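Local coordinates for ricin B-related lectin (Polyporus squamosus, PDB 3PHZ), which binds galactose-containing glycans, here a sialylated one, through a ricin-type beta-trefoil domain, and also binds calcium, at residues P33-S38 with T82-Y87; M71-H76 with T113-T118. All blocks are in the same frame, centred on the assembly; numbering follows the deposited sequence.

Contact 1. Residues P33-S38 with T82-Y87; sequences PDVIIS and TAIIGY. With GAL (beta-D-galactopyranose), chain C; SIA (N-acetyl-alpha-neuraminic acid), chain E.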
loop_
_atom_site.group_PDB
_atom_site.type_symbol
_atom_site.label_atom_id
_atom_site.label_comp_id
_atom_site.label_asym_id
_atom_site.label_seq_id
_atom_site.Cartn_x
_atom_site.Cartn_y
_atom_site.Cartn_z
ATOM N N PRO A 33 -1.826 -34.846 8.706
ATOM C CA PRO A 33 -0.805 -34.362 9.686
ATOM C C PRO A 33 -1.364 -34.363 11.103
ATOM O O PRO A 33 -2.527 -34.017 11.297
ATOM C CB PRO A 33 -0.517 -32.919 9.248
ATOM C CG PRO A 33 -1.721 -32.483 8.411
ATOM C CD PRO A 33 -2.311 -33.784 7.797
ATOM N N ASP A 34 -0.558 -34.755 12.088
ATOM C CA ASP A 34 -1.017 -34.724 13.482
ATOM C C ASP A 34 -0.874 -33.353 14.076
ATOM O O ASP A 34 0.049 -32.605 13.714
ATOM C CB ASP A 34 -0.185 -35.657 14.331
ATOM C CG ASP A 34 -0.397 -37.107 13.962
ATOM O OD1 ASP A 34 -1.539 -37.501 13.653
ATOM O OD2 ASP A 34 0.617 -37.823 13.965
ATOM N N VAL A 35 -1.762 -33.024 15.012
ATOM C CA VAL A 35 -1.478 -31.941 15.954
ATOM C C VAL A 35 -0.356 -32.484 16.855
ATOM O O VAL A 35 -0.414 -33.641 17.345
ATOM C CB VAL A 35 -2.747 -31.613 16.753
ATOM C CG1 VAL A 35 -2.505 -30.585 17.906
ATOM C CG2 VAL A 35 -3.883 -31.098 15.736
ATOM N N ILE A 36 0.682 -31.672 17.038
ATOM C CA ILE A 36 1.852 -32.085 17.785
ATOM C C ILE A 36 2.269 -31.039 18.803
ATOM O O ILE A 36 1.760 -29.900 18.846
ATOM C CB ILE A 36 3.087 -32.311 16.805
ATOM C CG1 ILE A 36 3.429 -31.014 16.035
ATOM C CG2 ILE A 36 2.799 -33.439 15.872
ATOM C CD1 ILE A 36 4.930 -30.945 15.515
ATOM N N ILE A 37 3.160 -31.420 19.725
ATOM C CA ILE A 37 3.740 -30.437 20.614
ATOM C C ILE A 37 4.821 -29.669 19.920
ATOM O O ILE A 37 5.372 -30.132 18.948
ATOM C CB ILE A 37 4.317 -31.080 21.853
ATOM C CG1 ILE A 37 5.354 -32.138 21.453
ATOM C CG2 ILE A 37 3.171 -31.633 22.689
ATOM C CD1 ILE A 37 6.152 -32.644 22.664
ATOM N N SER A 38 5.069 -28.464 20.414
ATOM C CA SER A 38 5.939 -27.466 19.803
ATOM C C SER A 38 6.574 -26.679 20.967
ATOM O O SER A 38 5.903 -26.325 21.922
ATOM C CB SER A 38 5.063 -26.527 18.947
ATOM O OG SER A 38 5.884 -25.651 18.251
ATOM N N THR A 82 -6.924 -42.025 20.308
ATOM C CA THR A 82 -7.259 -41.575 18.941
ATOM C C THR A 82 -6.458 -40.293 18.610
ATOM O O THR A 82 -6.500 -39.332 19.374
ATOM C CB THR A 82 -8.779 -41.316 18.819
ATOM O OG1 THR A 82 -9.465 -42.571 19.010
ATOM C CG2 THR A 82 -9.109 -40.812 17.425
ATOM N N ALA A 83 -5.741 -40.293 17.493
ATOM C CA ALA A 83 -5.000 -39.110 17.057
ATOM C C ALA A 83 -5.872 -37.868 16.861
ATOM O O ALA A 83 -7.029 -37.960 16.380
ATOM C CB ALA A 83 -4.250 -39.418 15.777
ATOM N N ILE A 84 -5.319 -36.706 17.248
ATOM C CA ILE A 84 -5.918 -35.410 16.878
ATOM C C ILE A 84 -5.089 -34.994 15.675
ATOM O O ILE A 84 -3.829 -34.937 15.751
ATOM C CB ILE A 84 -5.763 -34.321 18.010
ATOM C CG1 ILE A 84 -6.263 -34.777 19.390
ATOM C CG2 ILE A 84 -6.427 -32.990 17.579
ATOM C CD1 ILE A 84 -7.668 -35.196 19.402
ATOM N N ILE A 85 -5.763 -34.664 14.582
ATOM C CA ILE A 85 -5.131 -34.331 13.317
ATOM C C ILE A 85 -5.604 -32.945 12.783
ATOM O O ILE A 85 -6.547 -32.365 13.327
ATOM C CB ILE A 85 -5.462 -35.476 12.251
ATOM C CG1 ILE A 85 -6.978 -35.552 12.026
ATOM C CG2 ILE A 85 -4.957 -36.832 12.798
ATOM C CD1 ILE A 85 -7.456 -36.460 10.855
ATOM N N GLY A 86 -4.966 -32.460 11.705
ATOM C CA GLY A 86 -5.444 -31.301 10.967
ATOM C C GLY A 86 -6.158 -31.843 9.731
ATOM O O GLY A 86 -5.552 -32.551 8.923
ATOM N N TYR A 87 -7.431 -31.515 9.567
ATOM C CA TYR A 87 -8.181 -32.069 8.417
ATOM C C TYR A 87 -9.000 -30.995 7.664
ATOM O O TYR A 87 -9.425 -29.983 8.240
ATOM C CB TYR A 87 -9.082 -33.193 8.947
ATOM C CG TYR A 87 -9.593 -34.197 7.903
ATOM C CD1 TYR A 87 -8.731 -35.148 7.340
ATOM C CD2 TYR A 87 -10.897 -34.148 7.458
ATOM C CE1 TYR A 87 -9.181 -36.072 6.389
ATOM C CE2 TYR A 87 -11.377 -35.059 6.497
ATOM C CZ TYR A 87 -10.512 -36.001 5.965
ATOM O OH TYR A 87 -11.005 -36.923 5.021
HETATM C C1 GAL C . -12.986 -39.564 8.604
HETATM C C2 GAL C . -13.542 -38.295 9.259
HETATM C C3 GAL C . -12.653 -37.028 9.110
HETATM C C4 GAL C . -11.230 -37.354 9.529
HETATM C C5 GAL C . -10.798 -38.599 8.757
HETATM C C6 GAL C . -9.433 -39.099 9.115
HETATM O O2 GAL C . -14.822 -37.992 8.763
HETATM O O3 GAL C . -13.216 -35.987 9.910
HETATM O O4 GAL C . -11.126 -37.641 10.913
HETATM O O5 GAL C . -11.660 -39.687 9.052
HETATM O O6 GAL C . -9.220 -40.120 8.139
HETATM C C1 SIA E . -7.002 -39.612 6.934
HETATM C C2 SIA E . -7.682 -40.924 7.385
HETATM C C3 SIA E . -7.582 -42.018 6.298
HETATM C C4 SIA E . -6.593 -43.173 6.553
HETATM C C5 SIA E . -5.870 -43.242 7.913
HETATM C C6 SIA E . -5.913 -41.909 8.713
HETATM C C7 SIA E . -5.427 -42.033 10.169
HETATM C C8 SIA E . -5.410 -40.659 10.904
HETATM C C9 SIA E . -4.733 -40.724 12.275
HETATM C C10 SIA E . -3.958 -44.819 8.101
HETATM C C11 SIA E . -2.542 -45.225 7.664
HETATM N N5 SIA E . -4.519 -43.714 7.589
HETATM O O1A SIA E . -6.295 -38.971 7.752
HETATM O O1B SIA E . -7.170 -39.178 5.770
HETATM O O4 SIA E . -7.288 -44.417 6.378
HETATM O O6 SIA E . -7.241 -41.332 8.710
HETATM O O7 SIA E . -6.308 -42.922 10.869
HETATM O O8 SIA E . -4.787 -39.608 10.133
HETATM O O9 SIA E . -3.323 -40.973 12.146
HETATM O O10 SIA E . -4.562 -45.490 8.931
#

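Contact 2. Residues M71-H76 with T113-T118; sequences MDLAGH and TGTFVT. With GAL (beta-D-galactopyranose), chain C; NAG (2-acetamido-2-deoxy-beta-D-glucopyranose), chain B.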
loop_
_atom_site.group_PDB
_atom_site.type_symbol
_atom_site.label_atom_id
_atom_site.label_comp_id
_atom_site.label_asym_id
_atom_site.label_seq_id
_atom_site.Cartn_x
_atom_site.Cartn_y
_atom_site.Cartn_z
ATOM N N MET A 71 -8.580 -28.784 13.417
ATOM C CA MET A 71 -8.378 -29.739 14.469
ATOM C C MET A 71 -9.559 -30.733 14.488
ATOM O O MET A 71 -10.722 -30.320 14.595
ATOM C CB MET A 71 -8.337 -29.037 15.791
ATOM C CG MET A 71 -7.943 -29.975 16.938
ATOM S SD MET A 71 -7.667 -29.139 18.509
ATOM C CE MET A 71 -6.145 -28.316 18.317
ATOM N N ASP A 72 -9.226 -32.010 14.422
ATOM C CA ASP A 72 -10.203 -33.052 14.044
ATOM C C ASP A 72 -9.863 -34.342 14.795
ATOM O O ASP A 72 -8.678 -34.732 14.868
ATOM C CB ASP A 72 -10.065 -33.181 12.514
ATOM C CG ASP A 72 -10.807 -34.391 11.928
ATOM O OD1 ASP A 72 -10.585 -35.556 12.397
ATOM O OD2 ASP A 72 -11.566 -34.149 10.962
ATOM N N LEU A 73 -10.869 -34.964 15.431
ATOM C CA LEU A 73 -10.646 -36.240 16.117
ATOM C C LEU A 73 -10.795 -37.330 15.068
ATOM O O LEU A 73 -11.915 -37.564 14.524
ATOM C CB LEU A 73 -11.682 -36.384 17.239
ATOM C CG LEU A 73 -11.629 -37.650 18.119
ATOM C CD1 LEU A 73 -10.313 -37.730 18.855
ATOM C CD2 LEU A 73 -12.796 -37.473 19.103
ATOM N N ALA A 74 -9.663 -37.950 14.773
ATOM C CA ALA A 74 -9.472 -38.813 13.604
ATOM C C ALA A 74 -10.522 -39.940 13.544
ATOM O O ALA A 74 -10.712 -40.713 14.497
ATOM C CB ALA A 74 -8.104 -39.393 13.577
ATOM N N GLY A 75 -11.222 -40.003 12.422
ATOM C CA GLY A 75 -12.190 -41.099 12.211
ATOM C C GLY A 75 -13.366 -41.093 13.161
ATOM O O GLY A 75 -14.069 -42.127 13.293
ATOM N N HIS A 76 -13.589 -39.969 13.847
ATOM C CA HIS A 76 -14.682 -39.814 14.833
ATOM C C HIS A 76 -14.575 -40.740 16.057
ATOM O O HIS A 76 -15.575 -40.895 16.789
ATOM C CB HIS A 76 -16.100 -40.050 14.197
ATOM C CG HIS A 76 -16.303 -39.382 12.867
ATOM N ND1 HIS A 76 -17.100 -38.265 12.704
ATOM C CD2 HIS A 76 -15.803 -39.664 11.643
ATOM C CE1 HIS A 76 -17.078 -37.889 11.434
ATOM N NE2 HIS A 76 -16.289 -38.716 10.774
ATOM N N THR A 113 -17.684 -36.980 20.688
ATOM C CA THR A 113 -17.415 -38.108 21.562
ATOM C C THR A 113 -17.406 -37.836 23.045
ATOM O O THR A 113 -17.465 -38.788 23.823
ATOM C CB THR A 113 -16.030 -38.735 21.250
ATOM O OG1 THR A 113 -15.005 -37.740 21.518
ATOM C CG2 THR A 113 -15.936 -39.181 19.772
ATOM N N GLY A 114 -17.255 -36.571 23.438
ATOM C CA GLY A 114 -17.023 -36.159 24.809
ATOM C C GLY A 114 -15.625 -36.558 25.336
ATOM O O GLY A 114 -15.383 -36.452 26.559
ATOM N N THR A 115 -14.746 -37.023 24.444
ATOM C CA THR A 115 -13.339 -37.258 24.865
ATOM C C THR A 115 -12.549 -35.936 24.744
ATOM O O THR A 115 -12.995 -34.995 24.071
ATOM C CB THR A 115 -12.614 -38.408 24.094
ATOM O OG1 THR A 115 -12.558 -38.145 22.709
ATOM C CG2 THR A 115 -13.284 -39.782 24.353
ATOM N N PHE A 116 -11.421 -35.865 25.451
ATOM C CA PHE A 116 -10.642 -34.626 25.637
ATOM C C PHE A 116 -9.324 -34.634 24.933
ATOM O O PHE A 116 -8.681 -35.678 24.832
ATOM C CB PHE A 116 -10.360 -34.437 27.123
ATOM C CG PHE A 116 -11.631 -34.242 27.932
ATOM C CD1 PHE A 116 -12.202 -32.988 28.049
ATOM C CD2 PHE A 116 -12.253 -35.367 28.525
ATOM C CE1 PHE A 116 -13.407 -32.811 28.794
ATOM C CE2 PHE A 116 -13.520 -35.223 29.261
ATOM C CZ PHE A 116 -14.054 -33.953 29.409
ATOM N N VAL A 117 -8.915 -33.444 24.480
ATOM C CA VAL A 117 -7.579 -33.259 23.910
ATOM C C VAL A 117 -6.596 -33.429 25.048
ATOM O O VAL A 117 -6.718 -32.790 26.071
ATOM C CB VAL A 117 -7.410 -31.861 23.264
ATOM C CG1 VAL A 117 -5.919 -31.657 22.738
ATOM C CG2 VAL A 117 -8.392 -31.724 22.067
ATOM N N THR A 118 -5.670 -34.362 24.848
ATOM C CA THR A 118 -4.815 -34.911 25.932
ATOM C C THR A 118 -3.375 -34.932 25.493
ATOM O O THR A 118 -3.054 -35.426 24.401
ATOM C CB THR A 118 -5.287 -36.364 26.317
ATOM O OG1 THR A 118 -6.686 -36.306 26.697
ATOM C CG2 THR A 118 -4.475 -36.910 27.491
HETATM C C1 GAL C . -12.986 -39.564 8.604
HETATM C C2 GAL C . -13.542 -38.295 9.259
HETATM C C3 GAL C . -12.653 -37.028 9.110
HETATM C C4 GAL C . -11.230 -37.354 9.529
HETATM C C5 GAL C . -10.798 -38.599 8.757
HETATM C C6 GAL C . -9.433 -39.099 9.115
HETATM O O2 GAL C . -14.822 -37.992 8.763
HETATM O O3 GAL C . -13.216 -35.987 9.910
HETATM O O4 GAL C . -11.126 -37.641 10.913
HETATM O O5 GAL C . -11.660 -39.687 9.052
HETATM O O6 GAL C . -9.220 -40.120 8.139
HETATM C C1 NAG B . -13.899 -44.802 7.846
HETATM C C2 NAG B . -12.480 -44.247 8.076
HETATM C C3 NAG B . -12.373 -42.777 8.552
HETATM C C4 NAG B . -13.620 -41.905 8.270
HETATM C C5 NAG B . -14.870 -42.751 8.569
HETATM C C6 NAG B . -16.192 -41.985 8.494
HETATM C C7 NAG B . -10.502 -45.628 8.690
HETATM C C8 NAG B . -9.847 -46.483 9.743
HETATM N N2 NAG B . -11.713 -45.114 8.987
HETATM O O1 NAG B . -13.838 -45.552 6.645
HETATM O O3 NAG B . -11.198 -42.236 7.972
HETATM O O4 NAG B . -13.693 -40.734 9.083
HETATM O O5 NAG B . -14.927 -43.838 7.668
HETATM O O6 NAG B . -16.186 -41.075 7.407
HETATM O O7 NAG B . -9.932 -45.433 7.609
#

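Contact 1. Residues P33-S38 with T82-Y87
Val35 and Ile84 meet through one methyl each, CG2 to CG2 at 3.7 Å, where their side chains slant past one another. With Val35 CG1 anti to the backbone N (chi1 173°), its CG2 is left turned toward Ile84 and also lies near the carbonyl oxygen of Ile85. This buried methyl contact is the tight part. Two backbone bonds, Gly86 N to Pro33 O (2.9 Å) and Val35 N to Ile84 O (2.9 Å), lie either side of the Asp34-Ile85 pair and make its single beta bridge. Strands 35-38 and 82-87 cross at 95° and part at once, so the pairing stops there. Pro33 rests its CD 3.6 Å from Gly86 O. On the looser, partly exposed side, Asp34 brings OD1 to 3.6 Å from Ile85 CG2, a van der Waals touch, while OD2 has a long, weak ion pair with Lys31. Beyond Ile85 comes the glycan: Ile85 CD1 lies 3.7 Å from GAL C6, and the galactose lies over one face of the Tyr87 ring, with C4 3.6 Å above its centre, the aromatic platform familiar from galactose-binding lectins. In the trefoil the contact joins two hairpins: Val35 also packs on Leu21 and Leu23 of strand 19-23, Ile84 on Met71 of strand 70-73, and both on Val130 of strand 129-133.

Contact 2. Residues M71-H76 with T113-T118
Leu73 pushes its CD2 methyl, tip to tip, against Thr113, 3.3 Å from OG1 and 3.6 Å from CG2. Its CG is anti to the backbone N (chi1 -179°), which extends the branch from the strand toward the turn at 113-115. The Thr113 hydroxyl is fixed by donating to Thr115 OG1 (2.8 Å), so its proton points along the turn while the methyl of Leu73 sits against the oxygen. Thr113 CG2 also touches His76 O at 3.5 Å. Farther along, Met71 SD and Val117 CG2 approach only to 4.5 Å. No hydrogen bond crosses between the segments; those of Asp72, Gly75 and His76 described here go to the sugar. Asp72 takes two galactose hydroxyls, O4 on OD1 (2.6 Å) and O3 on OD2 (2.7 Å), and O4 in turn accepts from Gly75 N at 2.8 Å. His76 NE2 is hydrogen-bonded to GAL O2, and Glu112 OE1 to ND1, which helps fix the ring's rotation; Gln95 likewise holds Asp72 OD2. Asn94 ND2 completes the site and is also bonded to Leu73 O. Strands 70-73 and 116-120 form the outer margins of a four-stranded antiparallel sheet, with 82-87 and 129-133 between them: Met71 packs on Ile84, Val117 on Val130 and on Ile108 of strand 106-110, and Leu73 on Thr82 and Ser110.

Overall arrangement
Both contacts belong to the trefoil end of the chain and share the hairpin of strands 70-73 and 82-87, whose backbones pair between them, as in Ile85 N to Asp72 O. Contact 1 ties the 82-87 strand to the hairpin of 19-23 and 35-39 by main-chain bonds and a small apolar core, with Pro33 and Asp34 partly exposed; contact 2 is more buried yet smaller, and joins the other strand to the 113-118 turn and strand by van der Waals packing, mostly of side chains, without a hydrogen bond across. Around the galactose, 82-87 supplies aromatic and aliphatic surface, 71-76 most of the hydrogen bonds, with Asn94 adding another, and sialic acid extends toward contact 1.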